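Local coordinates for protein 16S rRNA methylase (Uncultured bacterium, PDB 7JLZ) that probably methylates an adenine of 16S ribosomal RNA in the 30S subunit, a modification associated with aminoglycoside resistance, at residues A[171-180]-A[204-212]; A[1-9]-A[75-83]. All blocks are in the same frame, centred on the assembly; numbering follows the deposited sequence.

Overall arrangement
The two contacts sit at the two margins of one seven-stranded sheet, on opposite sides of the chain's centre. Its strand order, 3-2-1-4-5-7-6 with a single antiparallel strand, is that of the Rossmann-like class I methyltransferases. Interaction 1 pairs the inserted strand 205-211 with the outermost strand 172-179. Interaction 2 lays an N-terminal hairpin against strand 76-80, outermost at the other margin. Their centres are about 27 Å apart, with strands 49-55, 26-31, 94-100 and 129-135 between; their nearest atoms are about 13 Å apart. In relatives the methyl donor binds at the C-terminal ends of the parallel strands; the two contacts finish the sheet's margins. Sulfate ions, probably from the crystallisation liquor, lie near interaction 2.

Interaction 1: A[171-180]-A[204-212]; sequences NLHLTEFGSL and LYQLKFKKM
Phe177 and Tyr205 run side by side, their ring planes within 16° of parallel but slid so far apart that they barely overlap. The touch is therefore made at the ring margins, Phe177 CZ lying 3.6 Å from Tyr205 CD1. Next along the same side of the ring, Leu207 CG meets the edge, in plane, 3.7 Å from Phe177 CD1. Further along the same face of the sheet, Leu174 swings CG away from its own backbone N (chi1 178°), which carries CD1 off-centre over the Phe209 ring, 3.7 Å from CE2. Leu172 crosses Phe209 at about a right angle. Helix 156-168 lies over this face, with Leu159 on Leu174 and Phe167 on Phe209.

These strands form the antiparallel strand pair at one margin of the class I methyltransferase sheet, 205-211 slotting between 172-179 and 129-135. A classic beta bulge interrupts the register: Thr175 N (2.8 Å) and, by a longer bond, Glu176 N (3.3 Å) both donate to Lys208 O, from one face of its carbonyl plane.

On the opposite face Glu176 and Lys208 lie alongside and point the same way, yet Glu176 OE1 stays 4.2 Å from Lys208 NZ, beyond a salt bridge. Near the far end Leu180 adopts an eclipsed chi1 of -123°, bringing CD1 to 3.5 Å from Gln206 CB, while its CB and CD2 rest on Leu204.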
loop_
_atom_site.group_PDB
_atom_site.type_symbol
_atom_site.label_atom_id
_atom_site.label_comp_id
_atom_site.label_asym_id
_atom_site.label_seq_id
_atom_site.Cartn_x
_atom_site.Cartn_y
_atom_site.Cartn_z
ATOM N N ASN A 171 16.251 1.225 -3.329
ATOM C CA ASN A 171 16.301 2.687 -3.238
ATOM C C ASN A 171 15.526 3.225 -2.038
ATOM O O ASN A 171 15.089 4.381 -2.033
ATOM C CB ASN A 171 15.814 3.357 -4.537
ATOM C CG ASN A 171 16.247 4.808 -4.638
ATOM O OD1 ASN A 171 17.385 5.147 -4.319
ATOM N ND2 ASN A 171 15.334 5.676 -5.062
ATOM N N LEU A 172 15.376 2.411 -0.996
ATOM C CA LEU A 172 14.625 2.788 0.192
ATOM C C LEU A 172 15.562 2.832 1.383
ATOM O O LEU A 172 16.256 1.852 1.665
ATOM C CB LEU A 172 13.480 1.806 0.458
ATOM C CG LEU A 172 12.399 1.793 -0.628
ATOM C CD1 LEU A 172 11.422 0.650 -0.397
ATOM C CD2 LEU A 172 11.685 3.146 -0.684
ATOM N N HIS A 173 15.577 3.964 2.077
ATOM C CA HIS A 173 16.375 4.132 3.283
ATOM C C HIS A 173 15.470 4.032 4.506
ATOM O O HIS A 173 14.522 4.807 4.643
ATOM C CB HIS A 173 17.106 5.470 3.246
ATOM C CG HIS A 173 17.831 5.772 4.506
ATOM N ND1 HIS A 173 17.306 6.584 5.486
ATOM C CD2 HIS A 173 19.035 5.354 4.961
ATOM C CE1 HIS A 173 18.160 6.659 6.488
ATOM N NE2 HIS A 173 19.216 5.921 6.198
ATOM N N LEU A 174 15.763 3.079 5.391
ATOM C CA LEU A 174 14.886 2.815 6.527
ATOM C C LEU A 174 14.957 3.950 7.544
ATOM O O LEU A 174 16.045 4.356 7.970
ATOM C CB LEU A 174 15.273 1.495 7.186
ATOM C CG LEU A 174 14.467 1.109 8.435
ATOM C CD1 LEU A 174 13.090 0.631 8.028
ATOM C CD2 LEU A 174 15.194 0.072 9.279
ATOM N N THR A 175 13.790 4.462 7.938
ATOM C CA THR A 175 13.703 5.498 8.951
ATOM C C THR A 175 12.978 5.061 10.215
ATOM O O THR A 175 13.217 5.653 11.272
ATOM C CB THR A 175 12.999 6.749 8.400
ATOM O OG1 THR A 175 11.638 6.445 8.081
ATOM C CG2 THR A 175 13.711 7.275 7.153
ATOM N N GLU A 176 12.105 4.059 10.138
ATOM C CA GLU A 176 11.354 3.610 11.299
ATOM C C GLU A 176 11.107 2.117 11.184
ATOM O O GLU A 176 10.909 1.583 10.083
ATOM C CB GLU A 176 10.010 4.328 11.434
ATOM C CG GLU A 176 10.083 5.811 11.707
ATOM C CD GLU A 176 8.764 6.361 12.208
ATOM O OE1 GLU A 176 7.949 5.564 12.714
ATOM O OE2 GLU A 176 8.544 7.586 12.099
ATOM N N PHE A 177 11.074 1.457 12.341
ATOM C CA PHE A 177 10.697 0.054 12.426
ATOM C C PHE A 177 9.917 -0.139 13.711
ATOM O O PHE A 177 10.292 0.417 14.741
ATOM C CB PHE A 177 11.921 -0.873 12.430
ATOM C CG PHE A 177 11.612 -2.294 12.825
ATOM C CD1 PHE A 177 11.219 -3.219 11.878
ATOM C CD2 PHE A 177 11.732 -2.705 14.148
ATOM C CE1 PHE A 177 10.934 -4.525 12.243
ATOM C CE2 PHE A 177 11.450 -4.006 14.515
ATOM C CZ PHE A 177 11.052 -4.915 13.556
ATOM N N GLY A 178 8.863 -0.942 13.671
ATOM C CA GLY A 178 8.186 -1.252 14.923
ATOM C C GLY A 178 7.094 -2.283 14.739
ATOM O O GLY A 178 6.759 -2.687 13.624
ATOM N N SER A 179 6.548 -2.714 15.870
ATOM C CA SER A 179 5.433 -3.650 15.848
ATOM C C SER A 179 4.121 -2.925 15.573
ATOM O O SER A 179 3.928 -1.774 15.968
ATOM C CB SER A 179 5.322 -4.392 17.187
ATOM O OG SER A 179 6.517 -5.079 17.504
ATOM N N LEU A 180 3.206 -3.626 14.909
ATOM C CA LEU A 180 1.840 -3.149 14.764
ATOM C C LEU A 180 1.033 -3.495 16.011
ATOM O O LEU A 180 1.204 -4.568 16.595
ATOM C CB LEU A 180 1.189 -3.780 13.533
ATOM C CG LEU A 180 0.616 -2.883 12.432
ATOM C CD1 LEU A 180 1.698 -2.036 11.817
ATOM C CD2 LEU A 180 -0.076 -3.720 11.359
ATOM N N LEU A 204 2.901 -8.619 13.528
ATOM C CA LEU A 204 2.956 -7.789 12.334
ATOM C C LEU A 204 3.887 -6.610 12.583
ATOM O O LEU A 204 3.974 -6.099 13.706
ATOM C CB LEU A 204 1.564 -7.290 11.926
ATOM C CG LEU A 204 0.563 -8.353 11.446
ATOM C CD1 LEU A 204 -0.740 -7.698 11.016
ATOM C CD2 LEU A 204 1.142 -9.196 10.301
ATOM N N TYR A 205 4.575 -6.180 11.529
ATOM C CA TYR A 205 5.593 -5.149 11.632
ATOM C C TYR A 205 5.320 -4.052 10.618
ATOM O O TYR A 205 4.760 -4.298 9.546
ATOM C CB TYR A 205 6.997 -5.711 11.397
ATOM C CG TYR A 205 7.323 -6.838 12.345
ATOM C CD1 TYR A 205 7.809 -6.578 13.618
ATOM C CD2 TYR A 205 7.116 -8.163 11.975
ATOM C CE1 TYR A 205 8.097 -7.612 14.490
ATOM C CE2 TYR A 205 7.396 -9.193 12.833
ATOM C CZ TYR A 205 7.890 -8.915 14.088
ATOM O OH TYR A 205 8.175 -9.951 14.943
ATOM N N GLN A 206 5.715 -2.846 10.995
ATOM C CA GLN A 206 5.604 -1.644 10.179
ATOM C C GLN A 206 7.005 -1.087 9.972
ATOM O O GLN A 206 7.741 -0.895 10.934
ATOM C CB GLN A 206 4.732 -0.623 10.905
ATOM C CG GLN A 206 4.257 0.558 10.100
ATOM C CD GLN A 206 3.425 1.497 10.956
ATOM O OE1 GLN A 206 3.913 2.031 11.954
ATOM N NE2 GLN A 206 2.160 1.684 10.589
ATOM N N LEU A 207 7.364 -0.816 8.724
ATOM C CA LEU A 207 8.665 -0.252 8.395
ATOM C C LEU A 207 8.413 0.968 7.532
ATOM O O LEU A 207 7.581 0.910 6.623
ATOM C CB LEU A 207 9.547 -1.259 7.635
ATOM C CG LEU A 207 10.149 -2.458 8.373
ATOM C CD1 LEU A 207 9.080 -3.485 8.750
ATOM C CD2 LEU A 207 11.233 -3.108 7.537
ATOM N N LYS A 208 9.100 2.072 7.827
ATOM C CA LYS A 208 8.972 3.292 7.038
ATOM C C LYS A 208 10.310 3.636 6.410
ATOM O O LYS A 208 11.368 3.392 6.993
ATOM C CB LYS A 208 8.484 4.478 7.880
ATOM C CG LYS A 208 7.076 4.221 8.432
ATOM C CD LYS A 208 6.489 5.430 9.137
ATOM C CE LYS A 208 5.067 5.127 9.612
ATOM N NZ LYS A 208 4.484 6.230 10.434
ATOM N N PHE A 209 10.240 4.206 5.212
ATOM C CA PHE A 209 11.423 4.521 4.428
ATOM C C PHE A 209 11.247 5.878 3.775
ATOM O O PHE A 209 10.130 6.366 3.586
ATOM C CB PHE A 209 11.689 3.493 3.316
ATOM C CG PHE A 209 11.654 2.056 3.775
ATOM C CD1 PHE A 209 10.449 1.385 3.923
ATOM C CD2 PHE A 209 12.831 1.376 4.022
ATOM C CE1 PHE A 209 10.423 0.068 4.330
ATOM C CE2 PHE A 209 12.809 0.064 4.421
ATOM C CZ PHE A 209 11.601 -0.590 4.577
ATOM N N LYS A 210 12.376 6.480 3.426
ATOM C CA LYS A 210 12.396 7.553 2.446
ATOM C C LYS A 210 13.291 7.128 1.289
ATOM O O LYS A 210 13.995 6.119 1.352
ATOM C CB LYS A 210 12.865 8.871 3.071
ATOM C CG LYS A 210 14.161 8.777 3.834
ATOM C CD LYS A 210 14.571 10.154 4.352
ATOM C CE LYS A 210 15.829 10.092 5.201
ATOM N NZ LYS A 210 16.249 11.456 5.650
ATOM N N LYS A 211 13.227 7.879 0.197
ATOM C CA LYS A 211 14.073 7.558 -0.943
ATOM C C LYS A 211 15.540 7.794 -0.622
ATOM O O LYS A 211 15.904 8.719 0.115
ATOM C CB LYS A 211 13.690 8.395 -2.148
ATOM C CG LYS A 211 12.353 8.077 -2.714
ATOM C CD LYS A 211 12.218 8.840 -4.012
ATOM C CE LYS A 211 11.011 8.414 -4.774
ATOM N NZ LYS A 211 11.149 8.886 -6.179
ATOM N N MET A 212 16.393 6.957 -1.193
ATOM C CA MET A 212 17.820 7.140 -1.000
ATOM C C MET A 212 18.331 8.241 -1.920
ATOM O O MET A 212 17.682 8.581 -2.905
ATOM C CB MET A 212 18.567 5.845 -1.261
ATOM C CG MET A 212 18.263 4.768 -0.263
ATOM S SD MET A 212 19.222 3.315 -0.668
ATOM C CE MET A 212 20.883 3.940 -0.425
HETATM O O HOH W 1 16.547 8.632 -5.206
#

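Interaction 2: A[1-9]-A[75-83]; sequences MKVVTGKSI and NAIYILGSV. With SO4 (sulfate ion), chain B; SO4 (sulfate ion), chain D.
Tyr78 meets Val4 through its backbone and CB, while its ring turns away; a water lies in the ring plane at its edge. That water accepts from Tyr78 N and donates to Val4 O at 2.7 Å. The ring itself packs among Val39 and Tyr40 of helix 37-45 and Ser65 of helix 58-70, and its hydroxyl is hydrogen-bonded to Ser68.

Two direct bonds, Val4 N to Tyr78 O (2.7 Å) and Leu80 N to Lys2 O (3.0 Å), enclose a single bridge between Val3 and Ile79. The strand directions differ by 123°, so regular pairing goes no further, and a second water joins Lys2 N to Leu80 O instead.

Side chains seal the crossing. Met1 CG occupies the cramped site between backbone N and carbonyl carbon (chi1 71°), and the extended chain beyond presses CE onto Ile79 CD1 at 3.5 Å, a tight fit. Val3 CG2 meets Ile77 CD1 at 3.8 Å, and Val4 CG2 sits against Leu80 CD2, each pair crossing at about a right angle.

Strand 2-5 turns into 8-11 through a type II' turn with Gly6 at its positive-phi corner, where Lys7 N gives a 2.8 Å bond to O4 of a sulfate ion, probably from the crystallisation liquor. The hairpin is thus held to the sheet by two direct backbone bonds and apolar side-chain packing, with one water extending the polar pairing beyond each bond.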
loop_
_atom_site.group_PDB
_atom_site.type_symbol
_atom_site.label_atom_id
_atom_site.label_comp_id
_atom_site.label_asym_id
_atom_site.label_seq_id
_atom_site.Cartn_x
_atom_site.Cartn_y
_atom_site.Cartn_z
ATOM N N MET A 1 -6.726 4.974 -17.058
ATOM C CA MET A 1 -6.792 3.934 -16.036
ATOM C C MET A 1 -8.245 3.631 -15.703
ATOM O O MET A 1 -9.138 4.394 -16.064
ATOM C CB MET A 1 -6.041 4.365 -14.786
ATOM C CG MET A 1 -6.736 5.448 -14.016
ATOM S SD MET A 1 -5.692 6.076 -12.687
ATOM C CE MET A 1 -6.828 7.259 -11.955
ATOM N N LYS A 2 -8.485 2.525 -15.001
ATOM C CA LYS A 2 -9.833 2.020 -14.784
ATOM C C LYS A 2 -10.188 2.152 -13.306
ATOM O O LYS A 2 -9.562 1.511 -12.456
ATOM C CB LYS A 2 -9.942 0.568 -15.253
ATOM C CG LYS A 2 -9.694 0.365 -16.758
ATOM C CD LYS A 2 -10.740 1.056 -17.625
ATOM C CE LYS A 2 -10.602 0.680 -19.131
ATOM N NZ LYS A 2 -9.316 1.128 -19.738
ATOM N N VAL A 3 -11.185 2.991 -13.013
ATOM C CA VAL A 3 -11.634 3.281 -11.655
ATOM C C VAL A 3 -12.817 2.377 -11.335
ATOM O O VAL A 3 -13.752 2.268 -12.139
ATOM C CB VAL A 3 -12.001 4.769 -11.509
ATOM C CG1 VAL A 3 -12.687 5.049 -10.193
ATOM C CG2 VAL A 3 -10.738 5.646 -11.648
ATOM N N VAL A 4 -12.774 1.721 -10.175
ATOM C CA VAL A 4 -13.812 0.790 -9.753
ATOM C C VAL A 4 -14.838 1.522 -8.899
ATOM O O VAL A 4 -14.487 2.213 -7.936
ATOM C CB VAL A 4 -13.215 -0.396 -8.973
ATOM C CG1 VAL A 4 -14.323 -1.341 -8.479
ATOM C CG2 VAL A 4 -12.189 -1.151 -9.815
ATOM N N THR A 5 -16.117 1.330 -9.223
ATOM C CA THR A 5 -17.226 1.830 -8.407
ATOM C C THR A 5 -18.279 0.725 -8.375
ATOM O O THR A 5 -19.029 0.552 -9.340
ATOM C CB THR A 5 -17.802 3.131 -8.958
ATOM O OG1 THR A 5 -16.790 4.147 -8.956
ATOM C CG2 THR A 5 -18.956 3.599 -8.110
ATOM N N GLY A 6 -18.314 -0.026 -7.281
ATOM C CA GLY A 6 -19.241 -1.147 -7.198
ATOM C C GLY A 6 -18.929 -2.177 -8.266
ATOM O O GLY A 6 -17.770 -2.547 -8.493
ATOM N N LYS A 7 -19.966 -2.616 -8.966
ATOM C CA LYS A 7 -19.814 -3.628 -10.002
ATOM C C LYS A 7 -19.373 -3.044 -11.335
ATOM O O LYS A 7 -19.376 -3.762 -12.340
ATOM C CB LYS A 7 -21.122 -4.403 -10.176
ATOM C CG LYS A 7 -21.443 -5.296 -8.990
ATOM C CD LYS A 7 -22.529 -6.308 -9.320
ATOM C CE LYS A 7 -22.825 -7.193 -8.120
ATOM N NZ LYS A 7 -23.734 -8.317 -8.475
ATOM N N SER A 8 -18.978 -1.774 -11.373
ATOM C CA SER A 8 -18.637 -1.133 -12.633
ATOM C C SER A 8 -17.229 -0.561 -12.598
ATOM O O SER A 8 -16.691 -0.221 -11.537
ATOM C CB SER A 8 -19.635 -0.016 -12.978
ATOM O OG SER A 8 -19.180 1.232 -12.489
ATOM N N ILE A 9 -16.634 -0.476 -13.782
ATOM C CA ILE A 9 -15.361 0.215 -13.936
ATOM C C ILE A 9 -15.515 1.261 -15.023
ATOM O O ILE A 9 -16.272 1.098 -15.983
ATOM C CB ILE A 9 -14.164 -0.710 -14.257
ATOM C CG1 ILE A 9 -14.347 -1.401 -15.606
ATOM C CG2 ILE A 9 -13.935 -1.727 -13.129
ATOM C CD1 ILE A 9 -13.108 -2.131 -16.069
ATOM N N ASN A 75 -12.637 11.363 -1.098
ATOM C CA ASN A 75 -11.185 11.263 -1.116
ATOM C C ASN A 75 -10.702 9.820 -1.061
ATOM O O ASN A 75 -9.545 9.572 -0.698
ATOM C CB ASN A 75 -10.580 12.076 0.030
ATOM C CG ASN A 75 -11.058 11.616 1.399
ATOM O OD1 ASN A 75 -12.208 11.196 1.572
ATOM N ND2 ASN A 75 -10.173 11.702 2.383
ATOM N N ALA A 76 -11.567 8.868 -1.408
ATOM C CA ALA A 76 -11.195 7.467 -1.563
ATOM C C ALA A 76 -11.483 7.068 -3.003
ATOM O O ALA A 76 -12.609 7.235 -3.478
ATOM C CB ALA A 76 -11.964 6.577 -0.582
ATOM N N ILE A 77 -10.469 6.567 -3.702
ATOM C CA ILE A 77 -10.642 6.097 -5.068
ATOM C C ILE A 77 -9.968 4.738 -5.206
ATOM O O ILE A 77 -8.975 4.442 -4.529
ATOM C CB ILE A 77 -10.095 7.123 -6.086
ATOM C CG1 ILE A 77 -10.501 6.748 -7.509
ATOM C CG2 ILE A 77 -8.599 7.261 -5.968
ATOM C CD1 ILE A 77 -9.951 7.689 -8.545
ATOM N N TYR A 78 -10.543 3.893 -6.070
ATOM C CA TYR A 78 -10.156 2.495 -6.201
ATOM C C TYR A 78 -9.906 2.164 -7.662
ATOM O O TYR A 78 -10.773 2.403 -8.505
ATOM C CB TYR A 78 -11.250 1.574 -5.629
ATOM C CG TYR A 78 -11.583 1.903 -4.189
ATOM C CD1 TYR A 78 -12.492 2.921 -3.872
ATOM C CD2 TYR A 78 -10.985 1.209 -3.146
ATOM C CE1 TYR A 78 -12.779 3.241 -2.556
ATOM C CE2 TYR A 78 -11.282 1.511 -1.817
ATOM C CZ TYR A 78 -12.180 2.529 -1.534
ATOM O OH TYR A 78 -12.479 2.845 -0.226
ATOM N N ILE A 79 -8.731 1.601 -7.958
ATOM C CA ILE A 79 -8.233 1.484 -9.326
ATOM C C ILE A 79 -7.770 0.060 -9.597
ATOM O O ILE A 79 -7.191 -0.596 -8.724
ATOM C CB ILE A 79 -7.073 2.481 -9.566
ATOM C CG1 ILE A 79 -7.575 3.912 -9.391
ATOM C CG2 ILE A 79 -6.428 2.310 -10.957
ATOM C CD1 ILE A 79 -6.479 4.909 -9.425
ATOM N N LEU A 80 -8.014 -0.418 -10.815
ATOM C CA LEU A 80 -7.484 -1.712 -11.228
ATOM C C LEU A 80 -5.997 -1.587 -11.542
ATOM O O LEU A 80 -5.585 -0.695 -12.292
ATOM C CB LEU A 80 -8.213 -2.239 -12.459
ATOM C CG LEU A 80 -9.619 -2.774 -12.317
ATOM C CD1 LEU A 80 -10.047 -3.357 -13.655
ATOM C CD2 LEU A 80 -9.677 -3.823 -11.207
ATOM N N GLY A 81 -5.197 -2.487 -10.990
ATOM C CA GLY A 81 -3.776 -2.457 -11.288
ATOM C C GLY A 81 -3.043 -3.572 -10.579
ATOM O O GLY A 81 -3.573 -4.231 -9.684
ATOM N N SER A 82 -1.802 -3.772 -11.010
ATOM C CA SER A 82 -0.904 -4.783 -10.474
ATOM C C SER A 82 0.496 -4.360 -10.891
ATOM O O SER A 82 0.660 -3.411 -11.664
ATOM C CB SER A 82 -1.227 -6.181 -11.012
ATOM O OG SER A 82 -0.875 -6.285 -12.385
ATOM N N VAL A 83 1.506 -5.075 -10.381
ATOM C CA VAL A 83 2.886 -4.804 -10.809
ATOM C C VAL A 83 2.988 -4.874 -12.322
ATOM O O VAL A 83 3.580 -4.002 -12.970
ATOM C CB VAL A 83 3.872 -5.790 -10.157
ATOM C CG1 VAL A 83 5.243 -5.697 -10.841
ATOM C CG2 VAL A 83 4.013 -5.537 -8.680
HETATM S S SO4 B . -23.557 -1.550 -7.905
HETATM O O1 SO4 B . -23.369 -2.857 -7.340
HETATM O O2 SO4 B . -23.709 -0.586 -6.849
HETATM O O3 SO4 B . -24.737 -1.549 -8.728
HETATM O O4 SO4 B . -22.414 -1.206 -8.707
HETATM S S SO4 D . -4.780 2.206 -20.569
HETATM O O1 SO4 D . -5.142 3.247 -19.644
HETATM O O2 SO4 D . -4.445 1.014 -19.838
HETATM O O3 SO4 D . -3.648 2.625 -21.347
HETATM O O4 SO4 D . -5.892 1.933 -21.444
HETATM O O HOH W 2 -6.247 0.859 -14.360
HETATM O O HOH W 3 -13.512 4.513 -6.861
#